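Local coordinates for protein A-adding tRNA nucleotidyltransferase (Aquifex aeolicus, PDB 4WBY) that adds the terminal adenosine to the 3' CC end of tRNA, using ATP and magnesium, to complete the CCA terminus, at residues G17-E22 with I55-E60; V165-A170 with Y229-E234; R169-A174 with K187-A192. One frame throughout, in Å; residues are numbered along the deposited sequence.

Contact 1: residues G17-E22 with I55-E60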
# COMPACT_ATOMS: atom_id res chain seq x y z
N GLY A 17 1.54 -27.48 -14.54
CA GLY A 17 1.09 -28.80 -14.12
C GLY A 17 1.70 -29.92 -14.95
O GLY A 17 2.00 -31.00 -14.42
N GLN A 18 1.86 -29.68 -16.25
CA GLN A 18 2.46 -30.68 -17.13
C GLN A 18 3.92 -30.91 -16.76
O GLN A 18 4.37 -32.06 -16.64
CB GLN A 18 2.34 -30.24 -18.59
CG GLN A 18 0.90 -30.21 -19.10
CD GLN A 18 0.73 -29.33 -20.33
OE1 GLN A 18 1.67 -28.69 -20.80
NE2 GLN A 18 -0.50 -29.27 -20.85
N ILE A 19 4.67 -29.83 -16.58
CA ILE A 19 6.07 -29.95 -16.20
C ILE A 19 6.19 -30.60 -14.83
O ILE A 19 7.06 -31.45 -14.62
CB ILE A 19 6.77 -28.57 -16.20
CG1 ILE A 19 6.79 -27.99 -17.62
CG2 ILE A 19 8.19 -28.68 -15.68
CD1 ILE A 19 7.25 -26.56 -17.67
N ALA A 20 5.32 -30.22 -13.89
CA ALA A 20 5.34 -30.84 -12.57
C ALA A 20 5.20 -32.36 -12.68
O ALA A 20 5.97 -33.10 -12.06
CB ALA A 20 4.23 -30.26 -11.68
N LYS A 21 4.24 -32.82 -13.47
CA LYS A 21 4.06 -34.26 -13.65
C LYS A 21 5.31 -34.91 -14.25
O LYS A 21 5.71 -35.98 -13.80
CB LYS A 21 2.86 -34.57 -14.55
CG LYS A 21 2.58 -36.07 -14.67
CD LYS A 21 2.10 -36.62 -13.33
CE LYS A 21 2.01 -38.13 -13.32
NZ LYS A 21 3.35 -38.76 -13.31
N GLU A 22 5.92 -34.26 -15.24
CA GLU A 22 7.13 -34.80 -15.86
C GLU A 22 8.25 -34.98 -14.83
O GLU A 22 9.06 -35.91 -14.93
CB GLU A 22 7.62 -33.89 -16.99
CG GLU A 22 6.68 -33.76 -18.18
CD GLU A 22 7.14 -32.71 -19.17
OE1 GLU A 22 8.36 -32.45 -19.25
OE2 GLU A 22 6.28 -32.13 -19.88
N ILE A 55 12.75 -24.47 -7.86
CA ILE A 55 13.74 -23.82 -8.71
C ILE A 55 13.94 -24.60 -10.01
O ILE A 55 14.00 -24.02 -11.09
CB ILE A 55 15.07 -23.64 -7.97
CG1 ILE A 55 14.86 -22.65 -6.82
CG2 ILE A 55 16.16 -23.15 -8.92
CD1 ILE A 55 16.09 -22.44 -5.94
N GLU A 56 14.00 -25.93 -9.92
CA GLU A 56 14.20 -26.70 -11.14
C GLU A 56 12.96 -26.65 -12.04
O GLU A 56 13.09 -26.63 -13.26
CB GLU A 56 14.60 -28.14 -10.81
CG GLU A 56 16.04 -28.25 -10.28
CD GLU A 56 17.09 -27.60 -11.19
OE1 GLU A 56 17.07 -27.85 -12.42
OE2 GLU A 56 17.94 -26.85 -10.68
N LEU A 57 11.77 -26.59 -11.44
CA LEU A 57 10.57 -26.46 -12.25
C LEU A 57 10.59 -25.10 -12.99
O LEU A 57 10.33 -25.03 -14.19
CB LEU A 57 9.31 -26.59 -11.39
CG LEU A 57 7.98 -26.73 -12.15
CD1 LEU A 57 6.97 -27.42 -11.27
CD2 LEU A 57 7.42 -25.39 -12.60
N ALA A 58 10.90 -24.04 -12.25
CA ALA A 58 10.96 -22.70 -12.82
C ALA A 58 12.00 -22.61 -13.93
O ALA A 58 11.76 -21.98 -14.96
CB ALA A 58 11.28 -21.67 -11.73
N LYS A 59 13.16 -23.22 -13.71
CA LYS A 59 14.22 -23.15 -14.71
C LYS A 59 13.79 -23.84 -16.01
O LYS A 59 14.13 -23.38 -17.10
CB LYS A 59 15.51 -23.77 -14.16
CG LYS A 59 16.22 -22.88 -13.14
CD LYS A 59 17.36 -23.60 -12.44
CE LYS A 59 18.45 -24.03 -13.39
NZ LYS A 59 19.58 -24.64 -12.63
N GLU A 60 13.03 -24.92 -15.90
CA GLU A 60 12.58 -25.62 -17.09
C GLU A 60 11.50 -24.82 -17.83
O GLU A 60 11.52 -24.73 -19.06
CB GLU A 60 12.06 -27.01 -16.74
CG GLU A 60 11.45 -27.78 -17.91
CD GLU A 60 12.44 -28.06 -19.04
OE1 GLU A 60 13.66 -28.00 -18.81
OE2 GLU A 60 11.98 -28.36 -20.17
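Ile19 and Ala20 of helix 7-22 meet Leu57 and Glu60 of helix 54-65 in the head domain. The apolar part is branch against branch. Ile19 CG2 lies 4.0 Å from Leu57 CG, the two side chains crossing at a slant. Leu57 sets CG anti to its backbone N (chi1 -169°), which brings its end closer to helix 7-22, with CD1 4.0 Å from Ala20 CB. The small methyl lets the leucine branch come right up to the backbone, and CD1 is also 4.0 Å from Ala20 CA. Beside it Glu60 lends its aliphatic section and carries its charge away from the contact. Glu60 CG is 4.1 Å from Ile19 CG2, and a bend at chi2 (63°) turns the carboxylate off this line, where Glu60 OE2 forms salt bridges with Arg63 and Arg64. Arg64 also pairs with Glu22 OE1 and so ties both helices together; its positive charge probably offsets the two carboxylates, which do not touch. The short segments run 124° apart, with axes 10.2 Å from each other at closest approach. Leu61, Arg64 and Met23 extend the packing, while Leu57 and Ala58 rest on Phe89 of sheet strand 85-91.

Contact 2: residues V165-A170 with Y229-E234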
# COMPACT_ATOMS: atom_id res chain seq x y z
N VAL A 165 3.73 -8.56 13.57
CA VAL A 165 3.46 -7.75 12.39
C VAL A 165 2.09 -8.09 11.79
O VAL A 165 1.45 -7.25 11.16
CB VAL A 165 4.55 -7.91 11.32
CG1 VAL A 165 4.33 -6.93 10.18
CG2 VAL A 165 5.91 -7.68 11.96
N ARG A 166 1.62 -9.31 12.03
CA ARG A 166 0.29 -9.69 11.55
C ARG A 166 -0.83 -8.87 12.18
O ARG A 166 -1.92 -8.81 11.62
CB ARG A 166 0.04 -11.18 11.81
CG ARG A 166 0.90 -12.09 10.97
CD ARG A 166 0.69 -13.53 11.37
NE ARG A 166 1.51 -14.43 10.58
CZ ARG A 166 1.98 -15.59 11.03
NH1 ARG A 166 1.71 -16.01 12.27
NH2 ARG A 166 2.73 -16.34 10.24
N ILE A 167 -0.57 -8.26 13.33
CA ILE A 167 -1.53 -7.33 13.92
C ILE A 167 -1.85 -6.21 12.93
O ILE A 167 -3.02 -5.90 12.67
CB ILE A 167 -0.99 -6.72 15.24
CG1 ILE A 167 -0.84 -7.81 16.31
CG2 ILE A 167 -1.88 -5.57 15.73
CD1 ILE A 167 0.01 -7.37 17.50
N LEU A 168 -0.81 -5.59 12.39
CA LEU A 168 -1.00 -4.53 11.41
C LEU A 168 -1.58 -5.09 10.11
O LEU A 168 -2.45 -4.46 9.50
CB LEU A 168 0.32 -3.79 11.13
CG LEU A 168 0.95 -3.02 12.30
CD1 LEU A 168 2.18 -2.27 11.80
CD2 LEU A 168 -0.03 -2.07 12.96
N ARG A 169 -1.09 -6.25 9.67
CA ARG A 169 -1.57 -6.84 8.41
C ARG A 169 -3.07 -7.13 8.48
O ARG A 169 -3.79 -6.92 7.51
CB ARG A 169 -0.82 -8.12 8.08
CG ARG A 169 0.65 -7.93 7.77
CD ARG A 169 1.34 -9.25 7.43
NE ARG A 169 0.69 -9.95 6.33
CZ ARG A 169 1.03 -9.83 5.05
NH1 ARG A 169 2.00 -9.01 4.69
NH2 ARG A 169 0.38 -10.53 4.12
N ALA A 170 -3.53 -7.61 9.64
CA ALA A 170 -4.96 -7.91 9.81
C ALA A 170 -5.80 -6.67 9.52
O ALA A 170 -6.85 -6.75 8.88
CB ALA A 170 -5.25 -8.42 11.21
N TYR A 229 -7.62 -0.04 17.58
CA TYR A 229 -6.84 -1.06 18.27
C TYR A 229 -5.54 -0.53 18.87
O TYR A 229 -4.71 -1.31 19.36
CB TYR A 229 -6.59 -2.24 17.33
CG TYR A 229 -7.89 -2.93 16.99
CD1 TYR A 229 -8.61 -3.61 17.96
CD2 TYR A 229 -8.43 -2.86 15.70
CE1 TYR A 229 -9.84 -4.22 17.67
CE2 TYR A 229 -9.63 -3.46 15.40
CZ TYR A 229 -10.34 -4.14 16.38
OH TYR A 229 -11.54 -4.74 16.06
N ARG A 230 -5.38 0.79 18.84
CA ARG A 230 -4.30 1.49 19.55
C ARG A 230 -2.91 1.04 19.13
O ARG A 230 -2.01 0.92 19.96
CB ARG A 230 -4.46 1.30 21.06
CG ARG A 230 -5.83 1.69 21.59
CD ARG A 230 -5.95 1.41 23.08
NE ARG A 230 -7.30 1.62 23.58
CZ ARG A 230 -7.74 2.77 24.08
NH1 ARG A 230 -6.94 3.82 24.13
NH2 ARG A 230 -8.99 2.87 24.52
N VAL A 231 -2.72 0.82 17.83
CA VAL A 231 -1.45 0.26 17.41
C VAL A 231 -0.33 1.30 17.22
O VAL A 231 0.82 1.00 17.52
CB VAL A 231 -1.60 -0.57 16.12
CG1 VAL A 231 -2.65 -1.67 16.29
CG2 VAL A 231 -1.95 0.30 14.95
N LEU A 232 -0.65 2.51 16.74
CA LEU A 232 0.41 3.48 16.43
C LEU A 232 1.11 3.96 17.70
O LEU A 232 2.30 4.30 17.67
CB LEU A 232 -0.14 4.68 15.66
CG LEU A 232 -0.55 4.39 14.22
CD1 LEU A 232 -1.23 5.61 13.61
CD2 LEU A 232 0.65 3.96 13.38
N GLU A 233 0.38 3.96 18.81
CA GLU A 233 0.94 4.34 20.10
C GLU A 233 2.06 3.39 20.54
O GLU A 233 2.91 3.76 21.36
CB GLU A 233 -0.17 4.38 21.16
CG GLU A 233 -1.23 5.46 20.92
CD GLU A 233 -2.42 5.00 20.07
OE1 GLU A 233 -2.28 4.07 19.24
OE2 GLU A 233 -3.51 5.59 20.24
N GLU A 234 2.05 2.18 19.99
CA GLU A 234 3.06 1.17 20.30
C GLU A 234 4.29 1.28 19.42
O GLU A 234 5.30 0.62 19.68
CB GLU A 234 2.48 -0.24 20.14
CG GLU A 234 1.27 -0.52 21.01
CD GLU A 234 1.62 -0.43 22.46
OE1 GLU A 234 2.41 -1.28 22.93
OE2 GLU A 234 1.11 0.50 23.13
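Arg166 NH1 is gripped by two acceptors, the Glu162 carboxylate in a salt bridge and the Ser159 carbonyl in a hydrogen bond, and the next two residues of its helix, Ile167 and Leu168, carry the contact with Val231. Between the two segments the contact is purely apolar. Val231 touches with both methyls: its CG1 lies 4.0 Å from Ile167 CG2, while the other, CG2, is 3.6 Å from Leu168 CD2. The valine chi1 of -56° leaves CG2 between the backbone N and the carbonyl carbon and CG1 anti to that carbon, one methyl for each neighbour. The Ile167 and Val231 side chains run alongside each other, pointing in opposite directions, whereas Leu168 slants across the valine and reaches it only with the end of its chain. Val231 N completes the Schellman motif that ends helix 219-228, bonding to Tyr226 O, while Arg230, the C-prime residue at positive phi (59°), bonds through its N to Arg227 O. The chain thus turns out of that helix directly into the packing on the ATP-binding helix 165-177. Tyr226 touches both Leu168 and Val231, Leu198 adds to the valine, and Ile167 also packs on Leu189 and Ala192 of helix 183-194.

Contact 3: residues R169-A174 with K187-A192. With SO4 (sulfate ion), chain D.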
# COMPACT_ATOMS: atom_id res chain seq x y z
N ARG A 169 -1.09 -6.25 9.67
CA ARG A 169 -1.57 -6.84 8.41
C ARG A 169 -3.07 -7.13 8.48
O ARG A 169 -3.79 -6.92 7.51
CB ARG A 169 -0.82 -8.12 8.08
CG ARG A 169 0.65 -7.93 7.77
CD ARG A 169 1.34 -9.25 7.43
NE ARG A 169 0.69 -9.95 6.33
CZ ARG A 169 1.03 -9.83 5.05
NH1 ARG A 169 2.00 -9.01 4.69
NH2 ARG A 169 0.38 -10.53 4.12
N ALA A 170 -3.53 -7.61 9.64
CA ALA A 170 -4.96 -7.91 9.81
C ALA A 170 -5.80 -6.67 9.52
O ALA A 170 -6.85 -6.75 8.88
CB ALA A 170 -5.25 -8.42 11.21
N LEU A 171 -5.32 -5.53 10.01
CA LEU A 171 -6.07 -4.29 9.87
C LEU A 171 -5.98 -3.76 8.44
O LEU A 171 -6.94 -3.17 7.94
CB LEU A 171 -5.55 -3.27 10.89
CG LEU A 171 -5.59 -3.76 12.34
CD1 LEU A 171 -5.18 -2.67 13.32
CD2 LEU A 171 -6.97 -4.34 12.69
N ARG A 172 -4.86 -4.00 7.77
CA ARG A 172 -4.76 -3.64 6.35
C ARG A 172 -5.78 -4.41 5.52
O ARG A 172 -6.51 -3.82 4.71
CB ARG A 172 -3.35 -3.87 5.80
CG ARG A 172 -3.28 -3.68 4.28
CD ARG A 172 -1.85 -3.41 3.79
NE ARG A 172 -0.90 -4.47 4.12
CZ ARG A 172 -0.64 -5.52 3.35
NH1 ARG A 172 -1.27 -5.68 2.19
NH2 ARG A 172 0.26 -6.41 3.73
N PHE A 173 -5.87 -5.73 5.71
CA PHE A 173 -6.84 -6.50 4.94
C PHE A 173 -8.27 -6.18 5.35
O PHE A 173 -9.15 -6.09 4.48
CB PHE A 173 -6.56 -8.00 5.05
CG PHE A 173 -5.28 -8.41 4.38
CD1 PHE A 173 -5.07 -8.17 3.03
CD2 PHE A 173 -4.26 -9.02 5.10
CE1 PHE A 173 -3.88 -8.53 2.40
CE2 PHE A 173 -3.08 -9.39 4.48
CZ PHE A 173 -2.88 -9.15 3.13
N ALA A 174 -8.51 -5.97 6.64
CA ALA A 174 -9.87 -5.61 7.08
C ALA A 174 -10.31 -4.30 6.43
O ALA A 174 -11.43 -4.20 5.92
CB ALA A 174 -9.94 -5.51 8.61
N LYS A 187 -10.02 -10.73 19.86
CA LYS A 187 -9.52 -10.89 21.22
C LYS A 187 -8.01 -11.09 21.21
O LYS A 187 -7.29 -10.52 22.03
CB LYS A 187 -10.18 -12.08 21.91
CG LYS A 187 -11.63 -11.90 22.23
CD LYS A 187 -12.19 -13.14 22.90
CE LYS A 187 -13.70 -13.03 23.02
NZ LYS A 187 -14.31 -14.27 23.57
N LEU A 188 -7.55 -11.93 20.30
CA LEU A 188 -6.12 -12.23 20.22
C LEU A 188 -5.32 -11.00 19.85
O LEU A 188 -4.23 -10.77 20.37
CB LEU A 188 -5.87 -13.35 19.21
CG LEU A 188 -6.41 -14.72 19.62
CD1 LEU A 188 -6.43 -15.66 18.43
CD2 LEU A 188 -5.59 -15.29 20.77
N LEU A 189 -5.85 -10.19 18.93
CA LEU A 189 -5.16 -9.00 18.49
C LEU A 189 -5.06 -7.99 19.63
O LEU A 189 -3.99 -7.44 19.90
CB LEU A 189 -5.86 -8.39 17.27
CG LEU A 189 -5.16 -7.21 16.57
CD1 LEU A 189 -5.47 -7.21 15.06
CD2 LEU A 189 -5.56 -5.88 17.20
N LYS A 190 -6.17 -7.77 20.32
CA LYS A 190 -6.18 -6.82 21.44
C LYS A 190 -5.24 -7.29 22.55
O LYS A 190 -4.53 -6.49 23.16
CB LYS A 190 -7.60 -6.64 21.99
CG LYS A 190 -8.53 -5.92 21.02
CD LYS A 190 -9.97 -5.91 21.52
CE LYS A 190 -10.14 -5.04 22.73
NZ LYS A 190 -11.59 -4.87 23.02
N GLN A 191 -5.23 -8.60 22.81
CA GLN A 191 -4.37 -9.14 23.85
C GLN A 191 -2.90 -9.01 23.48
O GLN A 191 -2.08 -8.67 24.34
CB GLN A 191 -4.73 -10.61 24.13
CG GLN A 191 -6.04 -10.72 24.91
CD GLN A 191 -6.47 -12.14 25.21
OE1 GLN A 191 -5.82 -13.10 24.79
NE2 GLN A 191 -7.57 -12.27 25.94
N ALA A 192 -2.57 -9.22 22.21
CA ALA A 192 -1.17 -9.09 21.80
C ALA A 192 -0.71 -7.64 21.95
O ALA A 192 0.41 -7.39 22.39
CB ALA A 192 -0.97 -9.55 20.36
S SO4 D . -1.08 -8.77 -0.66
O1 SO4 D . -1.57 -10.15 -0.54
O2 SO4 D . -2.17 -7.95 -1.18
O3 SO4 D . -0.61 -8.25 0.62
O4 SO4 D . 0.01 -8.76 -1.64
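Helix 165-177, which carries most of an ATP-binding run reaching from Asp163 to Arg172, presents two sides here: Ala170 and Leu171 pack on Leu189 of helix 183-194, while Arg172 and Phe173 meet a sulfate ion. On the apolar side a single methyl takes both contacts. Leu189 CD1 is 4.0 Å from Ala170 CB and equally 4.0 Å from Leu171 CD2. The leucine points at helix 165-177; its chi1 of -173° swings CG away from the backbone N, putting CD1 where both partners can touch it, and Leu171 comes in aslant with its chain end. On the polar side Arg172 NH1 donates to sulfate O3 over 3.1 Å, nearly straight at 173°, with O3 at the guanidinium edge, near its plane. A bend at chi3 (59°) turns the guanidinium at the end of an otherwise extended chain. Phe173 offers the same oxygen its ring edge, Phe173 CZ lying 3.5 Å from sulfate O3. Arg169 borders both flat groups in plane, NH1 at the guanidinium edge and NH2 at the ring edge. Arg176 and Arg35, both ATP-binding residues, bond to the sulfate too, consistent with a pocket made for a phosphate-like anion, although the ion probably comes from the crystallisation liquor. Glu209 holds Arg172 NE and Asp119 holds Arg169 NE, salt bridges that are likely to fix how each arginine is turned. With a leucine here instead of Arg172, sulfate O3 would probably lose its straight donor and the Glu209 carboxylate its mate at NE. Around the pair, Leu171 also touches Leu225 and Tyr226 of helix 219-228, Leu189 lies against Phe160 of helix 159-162, and Ala170, Phe173 and Ala174 rest on Ile152 of strand 151-152.

In the fold
The touching residues of contacts 2 and 3 are all buried, whereas contact 1 adds the partly exposed Glu60 to three buried ones. Contact 1 joins two head-domain helices beside the mixed sheet, about 38 Å centre to centre from contact 3, and has charged groups at its margin, Glu60 and Glu22 paired with arginines, away from the ATP-binding residues. Contacts 2 and 3 lie next to each other, centres about 7 Å apart, and both use helix 165-177: one side receives the loop after helix 219-228, another receives helix 183-194. They meet directly, Tyr229 CD2 lying 3.7 Å from Leu171 CD2. Contact 3 alone also has a bound anion, and Arg35 from the nucleotidyltransferase head reaches across to that sulfate.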